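PDB 2EBF: dermonecrotic toxin from Pasteurella multocida, which is a potent mitogen and osteolytic toxin that induces bone resorption, is associated with severe progressive atrophic rhinitis in pigs, and is represented here by its C-terminal region. Local coordinates for residues A[361-366]-A[390-395]; A[382-387]-A[535-540]; A[433-436]-A[442-445]; A[456-461]-A[488-493]; A[482-487]-A[521-526]. All blocks are in the same frame, centred on the assembly; numbering follows the deposited sequence.

In the fold
All five contacts lie within the C2 region of the toxin and surround the mixed six-stranded sheet of an alpha/beta fold. Interactions 1 and 2 touch: F392 meets F385, and I363 rests on W537, making one apolar layer of aromatic and aliphatic side chains. Interaction 3 joins it through I382 against F443, but its own chemistry is largely polar, a carboxylate taking amide N-H groups of a helix. Interactions 4 and 5 share helix 473-490, their centres about 9 Å apart. Interaction 5 is buried and wholly apolar, whereas interaction 4 reaches the surface with three basic side chains. Interactions 1 to 4 are only partly buried.

Interaction 1: A[361-366]-A[390-395]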
# COMPACT_ATOMS: atom_id res chain seq x y z
N GLU A 361 24.44 32.12 -11.05
CA GLU A 361 23.50 31.82 -12.14
C GLU A 361 22.76 30.52 -11.85
O GLU A 361 21.55 30.41 -12.10
CB GLU A 361 24.26 31.71 -13.46
CG GLU A 361 24.63 33.07 -14.04
CD GLU A 361 25.60 32.98 -15.21
OE1 GLU A 361 25.76 34.01 -15.90
OE2 GLU A 361 26.22 31.91 -15.42
N ARG A 362 23.48 29.54 -11.32
CA ARG A 362 22.88 28.29 -10.87
C ARG A 362 21.83 28.50 -9.78
O ARG A 362 20.75 27.92 -9.84
CB ARG A 362 23.96 27.32 -10.39
CG ARG A 362 24.55 26.49 -11.52
CD ARG A 362 25.72 25.68 -11.06
NE ARG A 362 26.99 26.36 -11.31
CZ ARG A 362 28.13 26.06 -10.71
NH1 ARG A 362 28.19 25.09 -9.81
NH2 ARG A 362 29.23 26.75 -11.00
N ILE A 363 22.15 29.33 -8.79
CA ILE A 363 21.21 29.60 -7.70
C ILE A 363 19.96 30.31 -8.22
O ILE A 363 18.84 29.99 -7.79
CB ILE A 363 21.85 30.44 -6.57
CG1 ILE A 363 23.04 29.69 -5.96
CG2 ILE A 363 20.79 30.82 -5.52
CD1 ILE A 363 23.90 30.53 -5.00
N GLU A 364 20.16 31.26 -9.13
CA GLU A 364 19.07 31.97 -9.79
C GLU A 364 18.18 31.03 -10.59
O GLU A 364 16.96 31.13 -10.52
CB GLU A 364 19.60 33.08 -10.71
CG GLU A 364 20.05 34.32 -9.96
CD GLU A 364 20.99 35.21 -10.76
OE1 GLU A 364 21.14 35.00 -11.99
OE2 GLU A 364 21.59 36.12 -10.15
N LYS A 365 18.80 30.12 -11.34
CA LYS A 365 18.05 29.14 -12.13
C LYS A 365 17.28 28.16 -11.26
O LYS A 365 16.13 27.86 -11.56
CB LYS A 365 18.97 28.40 -13.11
CG LYS A 365 18.20 27.68 -14.25
CD LYS A 365 19.05 27.61 -15.50
CE LYS A 365 18.22 27.30 -16.74
NZ LYS A 365 17.57 28.52 -17.33
N CYS A 366 17.90 27.68 -10.18
CA CYS A 366 17.22 26.74 -9.25
C CYS A 366 16.02 27.39 -8.56
O CYS A 366 14.94 26.79 -8.46
CB CYS A 366 18.20 26.20 -8.20
SG CYS A 366 19.43 25.02 -8.86
N THR A 390 22.49 33.90 1.48
CA THR A 390 21.97 35.21 1.13
C THR A 390 21.42 35.23 -0.29
O THR A 390 20.40 35.86 -0.56
CB THR A 390 23.07 36.29 1.28
OG1 THR A 390 23.43 36.40 2.66
CG2 THR A 390 22.60 37.67 0.77
N THR A 391 22.12 34.53 -1.18
CA THR A 391 21.80 34.53 -2.59
C THR A 391 20.53 33.71 -2.83
O THR A 391 19.69 34.10 -3.65
CB THR A 391 22.99 34.00 -3.42
OG1 THR A 391 24.17 34.75 -3.07
CG2 THR A 391 22.73 34.15 -4.92
N PHE A 392 20.38 32.60 -2.12
CA PHE A 392 19.15 31.82 -2.19
C PHE A 392 17.96 32.65 -1.71
O PHE A 392 16.91 32.66 -2.35
CB PHE A 392 19.26 30.52 -1.38
CG PHE A 392 20.02 29.42 -2.07
CD1 PHE A 392 19.36 28.50 -2.90
CD2 PHE A 392 21.40 29.28 -1.88
CE1 PHE A 392 20.06 27.47 -3.54
CE2 PHE A 392 22.11 28.25 -2.52
CZ PHE A 392 21.44 27.34 -3.35
N ILE A 393 18.14 33.33 -0.58
CA ILE A 393 17.08 34.15 0.04
C ILE A 393 16.66 35.29 -0.88
O ILE A 393 15.47 35.55 -1.06
CB ILE A 393 17.55 34.68 1.42
CG1 ILE A 393 17.76 33.52 2.40
CG2 ILE A 393 16.56 35.70 2.01
CD1 ILE A 393 18.31 33.94 3.76
N ASP A 394 17.65 35.96 -1.47
CA ASP A 394 17.40 37.05 -2.41
C ASP A 394 16.61 36.63 -3.65
O ASP A 394 15.94 37.46 -4.27
CB ASP A 394 18.72 37.68 -2.84
CG ASP A 394 19.34 38.53 -1.74
OD1 ASP A 394 18.70 38.74 -0.69
OD2 ASP A 394 20.48 39.00 -1.96
N ASN A 395 16.70 35.36 -4.01
CA ASN A 395 15.95 34.83 -5.15
C ASN A 395 14.67 34.12 -4.73
O ASN A 395 14.08 33.37 -5.51
CB ASN A 395 16.85 33.93 -6.01
CG ASN A 395 17.88 34.74 -6.77
OD1 ASN A 395 19.03 34.90 -6.33
ND2 ASN A 395 17.48 35.29 -7.90
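I363 of helix 359-370 sets its branched side chain against F392 and T391 of helix 389-394, making an apolar contact with no hydrogen bond across it. I363 CG2 stands almost squarely over the phenyl face of F392, 3.7 Å from the ring centroid and 9° off the ring normal, a CH-pi contact. The other branch follows the same face outward, with I363 CG1 3.8 Å from F392 CE2. Its end, CD1, reaches the methyl of T391 (I363 CD1 to T391 CG2, 3.8 Å). One rotamer serves both partners: chi1 of -61° turns I363 CG2 away from the backbone N and over the ring, while chi2 of 170° extends CD1 toward the threonine. At a more exposed margin the next residue, E364, passes its aliphatic part by the amide of N395, with E364 CG 3.4 Å from N395 ND2. The N395 amide is held by N368, its ND2 bonding to N368 OD1 on the helix of I363, and so ties the end of helix 389-394 to helix 359-370 beside the apolar patch. F392 continues inward onto F375 of strand 372-376 and meets F385 of the preceding helix, while I363 also touches W537 of strand 537-539.

Interaction 2: A[382-387]-A[535-540]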
# COMPACT_ATOMS: atom_id res chain seq x y z
N ILE A 382 25.75 21.09 2.92
CA ILE A 382 25.12 22.02 3.85
C ILE A 382 25.96 23.30 4.01
O ILE A 382 25.43 24.41 3.98
CB ILE A 382 24.83 21.37 5.23
CG1 ILE A 382 23.78 20.24 5.08
CG2 ILE A 382 24.34 22.43 6.22
CD1 ILE A 382 23.66 19.30 6.30
N ASP A 383 27.28 23.13 4.16
CA ASP A 383 28.18 24.28 4.28
C ASP A 383 28.17 25.18 3.04
O ASP A 383 28.16 26.40 3.16
CB ASP A 383 29.61 23.83 4.60
CG ASP A 383 29.75 23.33 6.03
OD1 ASP A 383 29.04 23.83 6.94
OD2 ASP A 383 30.59 22.43 6.27
N PHE A 384 28.16 24.57 1.85
CA PHE A 384 28.04 25.32 0.60
C PHE A 384 26.74 26.13 0.56
O PHE A 384 26.74 27.31 0.19
CB PHE A 384 28.08 24.37 -0.61
CG PHE A 384 27.87 25.07 -1.92
CD1 PHE A 384 26.59 25.22 -2.46
CD2 PHE A 384 28.95 25.61 -2.62
CE1 PHE A 384 26.40 25.88 -3.65
CE2 PHE A 384 28.76 26.27 -3.82
CZ PHE A 384 27.49 26.42 -4.33
N PHE A 385 25.63 25.49 0.92
CA PHE A 385 24.34 26.16 0.96
C PHE A 385 24.40 27.36 1.92
O PHE A 385 24.05 28.49 1.55
CB PHE A 385 23.24 25.17 1.39
CG PHE A 385 21.92 25.81 1.62
CD1 PHE A 385 21.41 25.93 2.91
CD2 PHE A 385 21.19 26.33 0.55
CE1 PHE A 385 20.19 26.55 3.13
CE2 PHE A 385 19.97 26.96 0.77
CZ PHE A 385 19.47 27.06 2.06
N LEU A 386 24.89 27.12 3.13
CA LEU A 386 24.98 28.19 4.13
C LEU A 386 25.89 29.33 3.69
O LEU A 386 25.58 30.49 3.93
CB LEU A 386 25.40 27.64 5.51
CG LEU A 386 24.41 26.63 6.13
CD1 LEU A 386 24.90 26.15 7.46
CD2 LEU A 386 23.03 27.25 6.26
N ASN A 387 27.00 28.99 3.03
CA ASN A 387 27.92 30.00 2.49
C ASN A 387 27.32 30.88 1.39
O ASN A 387 27.80 31.98 1.14
CB ASN A 387 29.20 29.34 1.97
CG ASN A 387 30.09 28.83 3.08
OD1 ASN A 387 30.95 27.98 2.86
ND2 ASN A 387 29.88 29.34 4.29
N GLY A 535 34.91 21.46 -3.28
CA GLY A 535 33.89 22.47 -3.03
C GLY A 535 33.07 22.84 -4.26
O GLY A 535 32.29 23.79 -4.23
N ALA A 536 33.25 22.08 -5.34
CA ALA A 536 32.51 22.30 -6.57
C ALA A 536 31.09 21.75 -6.43
O ALA A 536 30.88 20.65 -5.92
CB ALA A 536 33.22 21.65 -7.74
N TRP A 537 30.13 22.54 -6.90
CA TRP A 537 28.71 22.19 -6.83
C TRP A 537 28.31 21.59 -8.17
O TRP A 537 28.32 22.28 -9.18
CB TRP A 537 27.91 23.45 -6.54
CG TRP A 537 26.43 23.26 -6.38
CD1 TRP A 537 25.77 22.15 -5.95
CD2 TRP A 537 25.43 24.26 -6.59
NE1 TRP A 537 24.42 22.39 -5.91
CE2 TRP A 537 24.18 23.68 -6.29
CE3 TRP A 537 25.47 25.60 -7.01
CZ2 TRP A 537 22.97 24.38 -6.40
CZ3 TRP A 537 24.27 26.30 -7.11
CH2 TRP A 537 23.04 25.69 -6.82
N GLN A 538 27.93 20.32 -8.17
CA GLN A 538 27.65 19.65 -9.43
C GLN A 538 26.39 18.82 -9.43
O GLN A 538 25.90 18.41 -8.39
CB GLN A 538 28.84 18.78 -9.85
CG GLN A 538 29.27 17.77 -8.82
CD GLN A 538 30.76 17.48 -8.89
OE1 GLN A 538 31.49 18.07 -9.68
NE2 GLN A 538 31.21 16.55 -8.06
N PHE A 539 25.89 18.59 -10.64
CA PHE A 539 24.71 17.78 -10.89
C PHE A 539 24.97 16.33 -10.52
O PHE A 539 26.07 15.80 -10.73
CB PHE A 539 24.33 17.91 -12.36
CG PHE A 539 23.10 17.14 -12.75
CD1 PHE A 539 23.19 16.11 -13.69
CD2 PHE A 539 21.86 17.45 -12.20
CE1 PHE A 539 22.05 15.41 -14.07
CE2 PHE A 539 20.72 16.74 -12.58
CZ PHE A 539 20.82 15.72 -13.50
N LEU A 540 23.94 15.69 -9.98
CA LEU A 540 23.96 14.29 -9.63
C LEU A 540 22.99 13.56 -10.57
O LEU A 540 21.79 13.56 -10.31
CB LEU A 540 23.50 14.14 -8.19
CG LEU A 540 24.11 13.19 -7.16
CD1 LEU A 540 22.98 12.75 -6.23
CD2 LEU A 540 24.77 11.97 -7.78
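The indole nitrogen of W537, the residue that receives F384, hydrogen-bonds through NE1 to T529 OG1 on the neighbouring strand 528-531, which helps fix the rotation of the indole while F384 packs on part of its carbon surface. F384 comes from helix 379-387 with its ring leading. F384 CE1 lies 3.4 Å above the indole plane, displaced toward the rim, and is 3.5 Å from W537 CD2. F384 CZ comes equally near the benzo half, 3.5 Å from W537 CE3. The two ring systems are inclined at 44°, with 4.7 Å between the centroids of the phenyl ring and the five-membered ring, which is neither a parallel stack nor a T-shaped pair. In return, W537 CB sits over one face of F384, 4.1 Å from its centroid, as a CH-pi contact. The trans chi1 of F384 (177°) swings the phenyl group out from the helix toward the strand. Strand 537-539 is one edge strand of the mixed sheet and forms an antiparallel hairpin with strand 528-531, Q538 and L540 pairing through their backbones with V530 and A528. G535, with positive phi, lies in the loop of this hairpin, and its carbonyl O is 4.1 Å from F384 CD2. V531 and I359 also touch F384. On W537, F375 lies nearly parallel to the indole, F354 meets it edge-to-face, and R362 of helix 359-370 packs against its side chain.

Interaction 3: A[433-436]-A[442-445]; sequences NLDK and AFRK
D435, just past the end of helix 425-434, extends its carboxylate to the first turn of helix 442-452 and takes up two successive backbone amides. F443 N donates to D435 OD2 at 3.0 Å, with an angle of 154°, and R444 N donates to D435 OD1 at 3.0 Å, with an angle of 159°. Each oxygen uses its syn lone pair, so the carboxylate grips the turn like a fork. D435 OD2 also lies in the plane of the F443 ring at its edge, 3.3 Å from F443 CD1. The close-packed side continues with L434: its CD1 stands over one face of the same ring, 4.2 Å from the centroid, and L434 CB approaches F443 CD1 at 3.8 Å. The other side is looser and wet. A water donates to D435 OD1 and accepts from R444 NE at 2.7 Å, bridging groups that do not touch directly. R444, bent at chi3 (-63°), turns its guanidinium back toward helix 425-434, where NH2 forms a salt bridge with D428 and the group lies on F432 in a cation-pi contact. K436, with positive phi, closes that helix in a Schellman motif and turns the chain toward the next one. A carboxylate facing a helix N-terminus, with the R444 guanidinium one water away, would probably be stabilised in its charged form.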
# COMPACT_ATOMS: atom_id res chain seq x y z
N ASN A 433 23.24 13.30 17.20
CA ASN A 433 23.47 12.07 16.48
C ASN A 433 23.83 12.29 15.03
O ASN A 433 24.81 11.74 14.54
CB ASN A 433 22.25 11.17 16.60
CG ASN A 433 22.26 10.37 17.86
OD1 ASN A 433 21.88 10.85 18.93
ND2 ASN A 433 22.71 9.13 17.76
N LEU A 434 23.03 13.12 14.35
CA LEU A 434 23.29 13.51 12.96
C LEU A 434 24.66 14.16 12.76
O LEU A 434 25.36 13.87 11.79
CB LEU A 434 22.20 14.46 12.45
CG LEU A 434 20.85 13.87 12.05
CD1 LEU A 434 19.92 14.98 11.58
CD2 LEU A 434 21.02 12.80 10.97
N ASP A 435 25.03 15.04 13.69
CA ASP A 435 26.30 15.77 13.61
C ASP A 435 27.46 15.02 14.26
O ASP A 435 28.53 15.60 14.49
CB ASP A 435 26.14 17.17 14.21
CG ASP A 435 25.35 18.11 13.30
OD1 ASP A 435 24.68 19.03 13.82
OD2 ASP A 435 25.41 17.94 12.06
N LYS A 436 27.26 13.73 14.53
CA LYS A 436 28.25 12.89 15.21
C LYS A 436 28.82 13.52 16.49
O LYS A 436 30.02 13.46 16.75
CB LYS A 436 29.39 12.49 14.26
CG LYS A 436 29.10 11.28 13.38
CD LYS A 436 28.64 11.67 11.99
CE LYS A 436 28.45 10.43 11.13
NZ LYS A 436 28.29 10.76 9.67
N ALA A 442 26.83 20.72 11.10
CA ALA A 442 26.15 21.23 9.90
C ALA A 442 24.62 21.19 9.97
O ALA A 442 23.95 22.17 9.59
CB ALA A 442 26.64 20.49 8.66
N PHE A 443 24.07 20.07 10.44
CA PHE A 443 22.61 19.94 10.56
C PHE A 443 22.06 20.95 11.57
O PHE A 443 21.05 21.61 11.31
CB PHE A 443 22.20 18.51 10.92
CG PHE A 443 22.35 17.51 9.77
CD1 PHE A 443 23.47 16.69 9.68
CD2 PHE A 443 21.36 17.42 8.79
CE1 PHE A 443 23.60 15.77 8.62
CE2 PHE A 443 21.48 16.51 7.74
CZ PHE A 443 22.60 15.68 7.65
N ARG A 444 22.74 21.07 12.70
CA ARG A 444 22.41 22.08 13.71
C ARG A 444 22.51 23.49 13.12
O ARG A 444 21.60 24.31 13.30
CB ARG A 444 23.35 21.94 14.91
CG ARG A 444 23.02 22.83 16.08
CD ARG A 444 23.87 22.49 17.31
NE ARG A 444 23.60 21.14 17.80
CZ ARG A 444 22.58 20.79 18.58
NH1 ARG A 444 21.69 21.69 18.98
NH2 ARG A 444 22.44 19.53 18.97
N LYS A 445 23.60 23.77 12.43
CA LYS A 445 23.82 25.06 11.78
C LYS A 445 22.75 25.40 10.74
O LYS A 445 22.32 26.56 10.63
CB LYS A 445 25.20 25.10 11.13
CG LYS A 445 26.29 25.63 12.06
CD LYS A 445 27.69 25.24 11.58
CE LYS A 445 28.24 26.22 10.55
NZ LYS A 445 29.74 26.18 10.52
O HOH W 1 24.99 19.19 16.65

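Interaction 4: A[456-461]-A[488-493]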
# COMPACT_ATOMS: atom_id res chain seq x y z
N LYS A 456 11.28 28.84 6.63
CA LYS A 456 10.61 27.62 7.09
C LYS A 456 11.55 26.43 7.07
O LYS A 456 12.36 26.30 6.16
CB LYS A 456 9.39 27.31 6.22
CG LYS A 456 8.25 28.28 6.40
CD LYS A 456 7.27 28.23 5.23
CE LYS A 456 6.43 26.96 5.26
NZ LYS A 456 5.65 26.77 6.53
N PHE A 457 11.46 25.59 8.10
CA PHE A 457 12.25 24.36 8.18
C PHE A 457 11.31 23.17 8.33
O PHE A 457 10.48 23.13 9.25
CB PHE A 457 13.24 24.41 9.36
CG PHE A 457 14.25 23.30 9.34
CD1 PHE A 457 15.49 23.48 8.72
CD2 PHE A 457 13.98 22.07 9.94
CE1 PHE A 457 16.43 22.47 8.70
CE2 PHE A 457 14.92 21.05 9.92
CZ PHE A 457 16.15 21.25 9.29
N ARG A 458 11.45 22.20 7.43
CA ARG A 458 10.57 21.04 7.42
C ARG A 458 11.35 19.73 7.48
O ARG A 458 12.29 19.53 6.70
CB ARG A 458 9.69 21.07 6.17
CG ARG A 458 8.77 19.87 5.99
CD ARG A 458 7.84 20.09 4.79
NE ARG A 458 6.99 21.27 4.98
CZ ARG A 458 5.86 21.28 5.68
NH1 ARG A 458 5.43 20.18 6.27
NH2 ARG A 458 5.16 22.41 5.80
N ALA A 459 10.96 18.85 8.40
CA ALA A 459 11.41 17.47 8.37
C ALA A 459 10.48 16.69 7.45
O ALA A 459 9.25 16.80 7.58
CB ALA A 459 11.37 16.87 9.75
N ILE A 460 11.04 15.93 6.52
CA ILE A 460 10.23 15.06 5.65
C ILE A 460 10.54 13.57 5.83
O ILE A 460 9.96 12.73 5.14
CB ILE A 460 10.32 15.45 4.15
CG1 ILE A 460 11.76 15.30 3.63
CG2 ILE A 460 9.76 16.85 3.93
CD1 ILE A 460 11.87 15.24 2.10
N GLY A 461 11.43 13.25 6.76
CA GLY A 461 11.65 11.85 7.14
C GLY A 461 10.44 11.31 7.87
O GLY A 461 9.67 12.07 8.46
N ILE A 488 5.87 15.31 -1.68
CA ILE A 488 4.87 15.68 -2.68
C ILE A 488 3.76 16.53 -2.05
O ILE A 488 3.36 17.55 -2.60
CB ILE A 488 4.24 14.45 -3.36
CG1 ILE A 488 5.27 13.69 -4.21
CG2 ILE A 488 3.04 14.85 -4.22
CD1 ILE A 488 5.84 14.50 -5.35
N GLU A 489 3.30 16.11 -0.88
CA GLU A 489 2.22 16.81 -0.20
C GLU A 489 2.66 18.20 0.24
O GLU A 489 1.89 19.15 0.14
CB GLU A 489 1.73 15.98 1.00
CG GLU A 489 0.53 16.55 1.77
CD GLU A 489 -0.71 16.79 0.92
OE1 GLU A 489 -1.43 17.77 1.21
OE2 GLU A 489 -0.98 16.01 -0.03
N LYS A 490 3.90 18.32 0.69
CA LYS A 490 4.32 19.52 1.42
C LYS A 490 5.20 20.49 0.64
O LYS A 490 5.29 21.66 1.01
CB LYS A 490 5.01 19.11 2.73
CG LYS A 490 4.12 18.29 3.66
CD LYS A 490 2.91 19.10 4.11
CE LYS A 490 1.90 18.25 4.87
NZ LYS A 490 2.33 18.01 6.26
N LEU A 491 5.84 20.01 -0.42
CA LEU A 491 6.86 20.81 -1.10
C LEU A 491 6.51 21.35 -2.48
O LEU A 491 6.81 22.51 -2.77
CB LEU A 491 8.20 20.08 -1.15
CG LEU A 491 8.89 19.84 0.20
CD1 LEU A 491 10.19 19.08 -0.02
CD2 LEU A 491 9.13 21.14 0.98
N ASP A 492 5.90 20.54 -3.35
CA ASP A 492 5.55 21.11 -4.67
C ASP A 492 4.19 21.78 -4.63
O ASP A 492 3.16 21.21 -5.02
CB ASP A 492 5.82 20.18 -5.88
CG ASP A 492 4.92 18.94 -5.94
OD1 ASP A 492 4.96 18.26 -6.99
OD2 ASP A 492 4.19 18.65 -4.97
N ARG A 493 4.21 23.00 -4.10
CA ARG A 493 3.03 23.82 -3.91
C ARG A 493 3.33 25.21 -4.45
O ARG A 493 4.47 25.67 -4.40
CB ARG A 493 2.67 23.89 -2.42
CG ARG A 493 2.23 22.55 -1.82
CD ARG A 493 1.66 22.71 -0.41
NE ARG A 493 2.71 22.82 0.60
CZ ARG A 493 2.51 22.87 1.92
NH1 ARG A 493 1.29 22.83 2.43
NH2 ARG A 493 3.56 22.97 2.73
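The backbone bearing R458 lies in an ordinary beta strand, whereas the chain bearing K490 is leaving helix 473-490 and soon bends through an inverse gamma turn centred on D492. R458 crosses K490 at about a right angle, and the lysine methylenes cover one face of its guanidinium: K490 CB lies 3.4 Å above that plane, toward its rim, and R458 NH1 is 3.5 Å from K490 CG. The arginine runs straight out from the strand, then folds at chi3 (-61°), which turns the flat group across the lysine chain. Nearer the strand, R458 CD touches L491 CD2 at 4.2 Å. R493 closes the contact from another side, its guanidinium plane 80° from that of R458 and their NH2 atoms 3.5 Å apart. It lies over K490 CA and aims both NE and NH2 at K490 O, at 2.9 and 2.8 Å, in two weak bonds that tie it to the end of the helix. Three basic groups thus come together, but acids answer two of them: R458 NE forms a salt bridge with E399, and K490 NZ another with E486, which should temper the repulsion. The two segments belong to a beta-alpha-beta crossover, in which helix 473-490 leads from edge strand 456-461 to strand 498-502, with strand 399-402 lying between them and L491 resting on its A401.

Interaction 5: A[482-487]-A[521-526]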
# COMPACT_ATOMS: atom_id res chain seq x y z
N ASN A 482 7.56 6.59 1.76
CA ASN A 482 6.92 7.45 2.76
C ASN A 482 7.49 8.88 2.78
O ASN A 482 6.77 9.85 3.05
CB ASN A 482 7.01 6.82 4.15
CG ASN A 482 6.16 5.56 4.29
OD1 ASN A 482 6.44 4.71 5.14
ND2 ASN A 482 5.12 5.44 3.46
N ILE A 483 8.78 9.00 2.50
CA ILE A 483 9.43 10.31 2.44
C ILE A 483 8.98 11.08 1.20
O ILE A 483 8.64 12.24 1.27
CB ILE A 483 10.97 10.15 2.50
CG1 ILE A 483 11.36 9.59 3.87
CG2 ILE A 483 11.67 11.50 2.23
CD1 ILE A 483 12.83 9.37 4.07
N ILE A 484 8.99 10.41 0.06
CA ILE A 484 8.53 11.00 -1.19
C ILE A 484 7.07 11.47 -1.09
O ILE A 484 6.73 12.58 -1.51
CB ILE A 484 8.79 10.04 -2.37
CG1 ILE A 484 10.27 10.16 -2.76
CG2 ILE A 484 7.86 10.33 -3.54
CD1 ILE A 484 10.75 9.15 -3.76
N ALA A 485 6.22 10.63 -0.50
CA ALA A 485 4.82 10.98 -0.27
C ALA A 485 4.70 12.27 0.53
O ALA A 485 3.92 13.16 0.16
CB ALA A 485 4.08 9.82 0.43
N GLU A 486 5.48 12.40 1.60
CA GLU A 486 5.44 13.64 2.40
C GLU A 486 5.93 14.85 1.59
O GLU A 486 5.32 15.92 1.64
CB GLU A 486 6.25 13.49 3.70
CG GLU A 486 6.18 14.71 4.65
CD GLU A 486 4.82 14.89 5.33
OE1 GLU A 486 3.86 14.15 5.01
OE2 GLU A 486 4.70 15.79 6.19
N ALA A 487 7.02 14.67 0.84
CA ALA A 487 7.57 15.76 0.02
C ALA A 487 6.60 16.24 -1.06
O ALA A 487 6.51 17.44 -1.33
CB ALA A 487 8.90 15.36 -0.58
N VAL A 521 13.62 13.86 -6.54
CA VAL A 521 14.00 14.88 -7.49
C VAL A 521 13.17 14.72 -8.77
O VAL A 521 12.70 15.71 -9.35
CB VAL A 521 15.54 14.79 -7.63
CG1 VAL A 521 16.05 14.67 -9.04
CG2 VAL A 521 16.20 15.83 -6.78
N GLN A 522 12.93 13.48 -9.18
CA GLN A 522 12.02 13.20 -10.29
C GLN A 522 10.59 13.59 -9.96
O GLN A 522 9.92 14.26 -10.75
CB GLN A 522 12.10 11.74 -10.73
CG GLN A 522 13.38 11.42 -11.47
CD GLN A 522 14.58 11.34 -10.55
OE1 GLN A 522 14.50 10.78 -9.46
NE2 GLN A 522 15.72 11.86 -11.01
N TYR A 523 10.10 13.16 -8.80
CA TYR A 523 8.75 13.53 -8.40
C TYR A 523 8.57 15.03 -8.24
O TYR A 523 7.52 15.55 -8.59
CB TYR A 523 8.32 12.81 -7.12
CG TYR A 523 7.87 11.38 -7.34
CD1 TYR A 523 6.63 11.09 -7.92
CD2 TYR A 523 8.68 10.32 -6.93
CE1 TYR A 523 6.22 9.77 -8.11
CE2 TYR A 523 8.26 9.00 -7.11
CZ TYR A 523 7.04 8.73 -7.69
OH TYR A 523 6.64 7.42 -7.87
N LEU A 524 9.59 15.72 -7.74
CA LEU A 524 9.48 17.17 -7.47
C LEU A 524 9.89 18.04 -8.67
O LEU A 524 9.78 19.27 -8.61
CB LEU A 524 10.27 17.57 -6.22
CG LEU A 524 9.79 17.01 -4.86
CD1 LEU A 524 10.75 17.42 -3.74
CD2 LEU A 524 8.35 17.47 -4.53
N LYS A 525 10.34 17.40 -9.75
CA LYS A 525 10.69 18.11 -10.98
C LYS A 525 11.88 19.07 -10.77
O LYS A 525 11.88 20.19 -11.29
CB LYS A 525 9.49 18.87 -11.57
CG LYS A 525 8.19 18.07 -11.74
CD LYS A 525 7.15 18.36 -10.66
CE LYS A 525 6.60 19.78 -10.75
NZ LYS A 525 5.65 20.10 -9.63
N ILE A 526 12.87 18.64 -10.00
CA ILE A 526 14.05 19.46 -9.70
C ILE A 526 15.32 18.66 -9.96
O ILE A 526 15.24 17.45 -10.15
CB ILE A 526 14.01 19.99 -8.24
CG1 ILE A 526 13.99 18.81 -7.23
CG2 ILE A 526 12.82 20.94 -8.06
CD1 ILE A 526 14.03 19.23 -5.76
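This is a buried, apolar helix-helix contact beside the sheet of an alpha/beta fold: crossover helix 473-490, which connects two parallel strands, meets the short helix 520-524 that precedes strand 528-531. No hydrogen bond joins the two segments, and four side chains do the work. I484 and Y523 cross at about a right angle. I484 CG2 meets the phenol ring obliquely, 3.5 Å from Y523 CD2 and 3.8 Å from Y523 CE2, while I484 CD1 follows more loosely at 4.0 Å from Y523 CD2. A chi1 of -79° makes I484 CG2 the branch presented to the tyrosine. At its far end Y523 OH makes a weak hydrogen bond to L332 O, and F336 meets its ring, which brings the end of helix 312-333 and the residues just after it to the tyrosine. L520 also packs on both I484 and A487. Past L524 the short helix ends in a Schellman motif: K525 has positive phi and I526 N reaches back to V521 O at 3.0 Å, which turns the chain toward strand 528-531. In this last turn L524 leans its isobutyl end onto helix 473-490. L524 CD1 approaches the methyl of A487 (CB) at 4.2 Å, and L524 CD2 lies against the backbone, 3.7 Å from A487 O.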